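Local coordinates for protein D-hydantoinase (Ralstonia pickettii, PDB 1NFG) that probably hydrolyses the cyclic amide bond of D-hydantoin derivatives stereospecifically, using two zinc ions in each subunit, at residues I3-G8 with I42-R47; G26-I31 with A388-W393. All coordinates share one frame; numbering follows the deposited sequence.

Contact 1 of 2, residues I3-G8 with I42-R47; sequences IIIKNG and IDAAGR
D43 holds its CG anti to its own backbone N (chi1 -161°), while N7 turns its CG anti to the carbonyl carbon (chi1 -52°), bringing the two side chains together. N7 ND2 donates to D43 OD1 at 2.9 Å, almost straight and in the plane of its amide, but it meets the oxygen from above the carboxylate plane. From the opposite face the backbone N of A45 also donates to D43 OD1 at 3.0 Å, closing an Asx turn. Gripping one oxygen, OD1, the two donors limit rotation of the carboxylate, a role suited to a short acidic side chain. K6 crosses D43 obliquely, and its NZ stays 4.6 Å from D43 OD2, too far for a salt bridge, though the opposite charges may attract weakly.

Strands 3-6 and 40-43 run parallel in the small β-rich domain beside the TIM barrel. I42 N donates to I4 O at 2.8 Å, I42 O accepts from K6 N, and A44 N donates to K6 O at 2.8 Å. On the face opposite K6 and D43, I5 lies buried beside partly exposed I42, with I5 CG2 3.6 Å from A44 CB. Beyond, a type II turn, A44-R47, puts G46 at positive phi, which glycine readily adopts.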
loop_
_atom_site.group_PDB
_atom_site.type_symbol
_atom_site.label_atom_id
_atom_site.label_comp_id
_atom_site.label_asym_id
_atom_site.label_seq_id
_atom_site.Cartn_x
_atom_site.Cartn_y
_atom_site.Cartn_z
ATOM N N ILE A 3 40.567 9.838 -35.127
ATOM C CA ILE A 3 40.946 10.172 -33.761
ATOM C C ILE A 3 41.172 8.935 -32.904
ATOM O O ILE A 3 40.564 7.885 -33.129
ATOM C CB ILE A 3 39.874 11.073 -33.090
ATOM C CG1 ILE A 3 39.971 12.487 -33.665
ATOM C CG2 ILE A 3 40.057 11.090 -31.577
ATOM C CD1 ILE A 3 39.185 13.528 -32.903
ATOM N N ILE A 4 42.083 9.069 -31.944
ATOM C CA ILE A 4 42.394 8.001 -31.009
ATOM C C ILE A 4 42.393 8.597 -29.611
ATOM O O ILE A 4 43.046 9.617 -29.360
ATOM C CB ILE A 4 43.792 7.380 -31.252
ATOM C CG1 ILE A 4 43.794 6.553 -32.538
ATOM C CG2 ILE A 4 44.179 6.484 -30.071
ATOM C CD1 ILE A 4 45.174 6.010 -32.912
ATOM N N ILE A 5 41.639 7.975 -28.710
ATOM C CA ILE A 5 41.592 8.431 -27.328
ATOM C C ILE A 5 42.300 7.345 -26.525
ATOM O O ILE A 5 41.832 6.201 -26.446
ATOM C CB ILE A 5 40.139 8.624 -26.846
ATOM C CG1 ILE A 5 39.454 9.681 -27.716
ATOM C CG2 ILE A 5 40.126 9.077 -25.388
ATOM C CD1 ILE A 5 37.977 9.834 -27.454
ATOM N N LYS A 6 43.439 7.713 -25.946
ATOM C CA LYS A 6 44.265 6.773 -25.198
ATOM C C LYS A 6 44.416 7.082 -23.715
ATOM O O LYS A 6 44.219 8.222 -23.280
ATOM C CB LYS A 6 45.667 6.735 -25.811
ATOM C CG LYS A 6 46.429 8.044 -25.607
ATOM C CD LYS A 6 47.859 7.979 -26.102
ATOM C CE LYS A 6 48.578 9.308 -25.865
ATOM N NZ LYS A 6 50.003 9.287 -26.320
ATOM N N ASN A 7 44.794 6.052 -22.956
ATOM C CA ASN A 7 45.042 6.167 -21.518
ATOM C C ASN A 7 43.830 6.491 -20.664
ATOM O O ASN A 7 43.975 6.906 -19.511
ATOM C CB ASN A 7 46.110 7.236 -21.234
ATOM C CG ASN A 7 47.369 7.040 -22.050
ATOM O OD1 ASN A 7 47.749 5.912 -22.370
ATOM N ND2 ASN A 7 48.033 8.142 -22.379
ATOM N N GLY A 8 42.640 6.314 -21.221
ATOM C CA GLY A 8 41.449 6.615 -20.459
ATOM C C GLY A 8 40.743 5.361 -19.997
ATOM O O GLY A 8 41.059 4.249 -20.436
ATOM N N ILE A 42 44.073 12.020 -28.497
ATOM C CA ILE A 42 43.732 12.697 -27.258
ATOM C C ILE A 42 44.182 11.840 -26.082
ATOM O O ILE A 42 43.988 10.620 -26.074
ATOM C CB ILE A 42 42.220 12.957 -27.167
ATOM C CG1 ILE A 42 41.786 13.877 -28.314
ATOM C CG2 ILE A 42 41.884 13.573 -25.817
ATOM C CD1 ILE A 42 40.282 14.111 -28.400
ATOM N N ASP A 43 44.801 12.488 -25.102
ATOM C CA ASP A 43 45.288 11.794 -23.923
ATOM C C ASP A 43 44.257 11.889 -22.803
ATOM O O ASP A 43 44.152 12.916 -22.128
ATOM C CB ASP A 43 46.603 12.417 -23.460
ATOM C CG ASP A 43 47.394 11.496 -22.554
ATOM O OD1 ASP A 43 46.773 10.678 -21.842
ATOM O OD2 ASP A 43 48.636 11.598 -22.546
ATOM N N ALA A 44 43.502 10.812 -22.608
ATOM C CA ALA A 44 42.473 10.772 -21.573
ATOM C C ALA A 44 43.018 10.240 -20.249
ATOM O O ALA A 44 42.265 9.770 -19.401
ATOM C CB ALA A 44 41.303 9.914 -22.038
ATOM N N ALA A 45 44.332 10.324 -20.078
ATOM C CA ALA A 45 44.979 9.854 -18.858
ATOM C C ALA A 45 44.288 10.415 -17.616
ATOM O O ALA A 45 44.002 11.613 -17.538
ATOM C CB ALA A 45 46.452 10.256 -18.861
ATOM N N GLY A 46 44.024 9.538 -16.652
ATOM C CA GLY A 46 43.384 9.956 -15.419
ATOM C C GLY A 46 41.956 10.441 -15.591
ATOM O O GLY A 46 41.394 11.065 -14.687
ATOM N N ARG A 47 41.360 10.150 -16.743
ATOM C CA ARG A 47 39.996 10.579 -17.011
ATOM C C ARG A 47 39.086 9.452 -17.469
ATOM O O ARG A 47 39.542 8.412 -17.950
ATOM C CB ARG A 47 40.000 11.687 -18.059
ATOM C CG ARG A 47 40.630 12.980 -17.580
ATOM C CD ARG A 47 40.669 13.987 -18.706
ATOM N NE ARG A 47 41.104 15.305 -18.260
ATOM C CZ ARG A 47 41.217 16.357 -19.066
ATOM N NH1 ARG A 47 40.926 16.233 -20.355
ATOM N NH2 ARG A 47 41.612 17.531 -18.585
#

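Contact 2 of 2, residues G26-I31 with A388-W393; sequences GKITQI and ADIVLW
G26 O accepts the backbone N-H of A388 at 2.7 Å, the one hydrogen bond between 26-31 and 388-393. The donor stands above the carbonyl plane, with a C=O...N angle of 138°, unlike the straighter approach usual between paired strands. This is a meeting of the entries to two strands within the β-rich domain that hydantoinases carry beside their TIM barrel: the residues leading into strand 27-31, from the N-terminal part of the chain, reach those leading into strand 390-400, far along the sequence.

G26 has a positive phi, easily reached by glycine, and this turns the chain from strand 15-24 into its antiparallel neighbour 27-31. A388 directs its methyl toward the turn, CB lying 3.5 Å from G26 O, and its small side chain lets the two backbones come close. I23 of strand 15-24 also touches A388. The side chain of K27, by contrast, sets off away from 388-393, as suits an exposed lysine.

Next to the hydrogen bond, one residue on from K27, the contact is apolar. I28 packs its CG1 4.3 Å from A388 CB and continues toward I390, a buried isoleucine with its own CB directed at the opposing segment. Their branched side chains suit a core closed by L21 and I382 around I28 and by V49 beside I390. At the far end of strand 27-31, I31 makes backbone hydrogen bonds to a neighbouring subunit and packs against V384 of that subunit. In both I28 and I390 CG1 is anti to the carbonyl carbon (chi1 -71° and -62°), and the extended arms cross at a slant to bring I28 CD1 within 4.1 Å of I390 CD1.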
loop_
_atom_site.group_PDB
_atom_site.type_symbol
_atom_site.label_atom_id
_atom_site.label_comp_id
_atom_site.label_asym_id
_atom_site.label_seq_id
_atom_site.Cartn_x
_atom_site.Cartn_y
_atom_site.Cartn_z
ATOM N N GLY A 26 33.125 9.565 -37.803
ATOM C CA GLY A 26 32.072 9.806 -36.835
ATOM C C GLY A 26 31.658 8.621 -35.989
ATOM O O GLY A 26 30.756 8.744 -35.167
ATOM N N LYS A 27 32.299 7.475 -36.180
ATOM C CA LYS A 27 31.956 6.295 -35.398
ATOM C C LYS A 27 33.136 5.657 -34.671
ATOM O O LYS A 27 34.297 5.873 -35.018
ATOM C CB LYS A 27 31.296 5.250 -36.291
ATOM C CG LYS A 27 29.955 5.681 -36.826
ATOM C CD LYS A 27 29.296 4.560 -37.586
ATOM C CE LYS A 27 27.984 5.023 -38.182
ATOM N NZ LYS A 27 27.278 3.920 -38.895
ATOM N N ILE A 28 32.826 4.885 -33.639
ATOM C CA ILE A 28 33.854 4.183 -32.890
ATOM C C ILE A 28 34.046 2.879 -33.649
ATOM O O ILE A 28 33.133 2.053 -33.727
ATOM C CB ILE A 28 33.400 3.911 -31.441
ATOM C CG1 ILE A 28 33.374 5.233 -30.669
ATOM C CG2 ILE A 28 34.328 2.907 -30.776
ATOM C CD1 ILE A 28 32.962 5.100 -29.230
ATOM N N THR A 29 35.233 2.713 -34.225
ATOM C CA THR A 29 35.531 1.532 -35.022
ATOM C C THR A 29 36.353 0.445 -34.330
ATOM O O THR A 29 36.259 -0.728 -34.701
ATOM C CB THR A 29 36.232 1.946 -36.327
ATOM O OG1 THR A 29 37.420 2.689 -36.019
ATOM C CG2 THR A 29 35.303 2.820 -37.167
ATOM N N GLN A 30 37.149 0.824 -33.333
ATOM C CA GLN A 30 37.966 -0.147 -32.619
ATOM C C GLN A 30 38.277 0.236 -31.175
ATOM O O GLN A 30 38.565 1.400 -30.869
ATOM C CB GLN A 30 39.288 -0.383 -33.358
ATOM C CG GLN A 30 40.178 -1.426 -32.697
ATOM C CD GLN A 30 41.539 -1.553 -33.357
ATOM O OE1 GLN A 30 41.638 -1.718 -34.573
ATOM N NE2 GLN A 30 42.597 -1.490 -32.553
ATOM N N ILE A 31 38.225 -0.762 -30.296
ATOM C CA ILE A 31 38.526 -0.565 -28.884
ATOM C C ILE A 31 39.573 -1.600 -28.485
ATOM O O ILE A 31 39.378 -2.810 -28.670
ATOM C CB ILE A 31 37.273 -0.743 -28.001
ATOM C CG1 ILE A 31 36.148 0.163 -28.510
ATOM C CG2 ILE A 31 37.603 -0.397 -26.554
ATOM C CD1 ILE A 31 34.829 -0.007 -27.779
ATOM N N ALA A 388 30.438 8.563 -32.491
ATOM C CA ALA A 388 31.481 8.913 -31.551
ATOM C C ALA A 388 31.080 10.118 -30.715
ATOM O O ALA A 388 31.719 11.169 -30.778
ATOM C CB ALA A 388 32.783 9.183 -32.290
ATOM N N ASP A 389 30.006 9.967 -29.945
ATOM C CA ASP A 389 29.534 11.036 -29.062
ATOM C C ASP A 389 30.205 10.690 -27.732
ATOM O O ASP A 389 29.823 9.728 -27.059
ATOM C CB ASP A 389 28.009 10.992 -28.931
ATOM C CG ASP A 389 27.287 11.235 -30.256
ATOM O OD1 ASP A 389 27.932 11.211 -31.326
ATOM O OD2 ASP A 389 26.052 11.438 -30.229
ATOM N N ILE A 390 31.202 11.479 -27.352
ATOM C CA ILE A 390 31.969 11.186 -26.157
ATOM C C ILE A 390 32.236 12.355 -25.224
ATOM O O ILE A 390 32.309 13.501 -25.653
ATOM C CB ILE A 390 33.322 10.580 -26.583
ATOM C CG1 ILE A 390 33.072 9.269 -27.323
ATOM C CG2 ILE A 390 34.236 10.379 -25.381
ATOM C CD1 ILE A 390 34.313 8.701 -27.954
ATOM N N VAL A 391 32.385 12.043 -23.939
ATOM C CA VAL A 391 32.689 13.045 -22.928
ATOM C C VAL A 391 33.880 12.541 -22.141
ATOM O O VAL A 391 33.856 11.418 -21.631
ATOM C CB VAL A 391 31.542 13.245 -21.923
ATOM C CG1 VAL A 391 31.892 14.376 -20.960
ATOM C CG2 VAL A 391 30.257 13.539 -22.654
ATOM N N LEU A 392 34.923 13.359 -22.053
ATOM C CA LEU A 392 36.111 12.997 -21.295
ATOM C C LEU A 392 35.970 13.690 -19.949
ATOM O O LEU A 392 36.110 14.914 -19.839
ATOM C CB LEU A 392 37.373 13.444 -22.033
ATOM C CG LEU A 392 37.486 12.821 -23.433
ATOM C CD1 LEU A 392 38.862 13.111 -24.000
ATOM C CD2 LEU A 392 37.244 11.308 -23.368
ATOM N N TRP A 393 35.679 12.882 -18.933
ATOM C CA TRP A 393 35.431 13.353 -17.577
ATOM C C TRP A 393 36.637 13.301 -16.645
ATOM O O TRP A 393 37.368 12.313 -16.604
ATOM C CB TRP A 393 34.279 12.525 -16.998
ATOM C CG TRP A 393 33.492 13.185 -15.905
ATOM C CD1 TRP A 393 33.793 13.215 -14.570
ATOM C CD2 TRP A 393 32.272 13.921 -16.056
ATOM N NE1 TRP A 393 32.835 13.924 -13.884
ATOM C CE2 TRP A 393 31.891 14.368 -14.773
ATOM C CE3 TRP A 393 31.463 14.245 -17.155
ATOM C CZ2 TRP A 393 30.733 15.126 -14.558
ATOM C CZ3 TRP A 393 30.314 14.997 -16.940
ATOM C CH2 TRP A 393 29.960 15.428 -15.650
#

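How the contacts relate
Contacts 1 and 2 lie with their centres about 11 Å apart in the same β-rich domain, and they share a hydrophobic core. I390 belongs to both: its CD1, which meets I28 in contact 2, also lies 3.9 Å from I5 CD1 of contact 1. Two residues along strand 390-400, on the same face, L392 CD1 packs 3.6 Å from I42 CG2. Their segments alternate along the sequence, and side chains of the late strand 390-400 lie against both the paired strands 3-6 and 40-43 and the strand 27-31. Both contacts stand apart from the two-zinc site of H57, H59, carboxylated K148, H181, H237 and D313, and neither supplies a metal ligand.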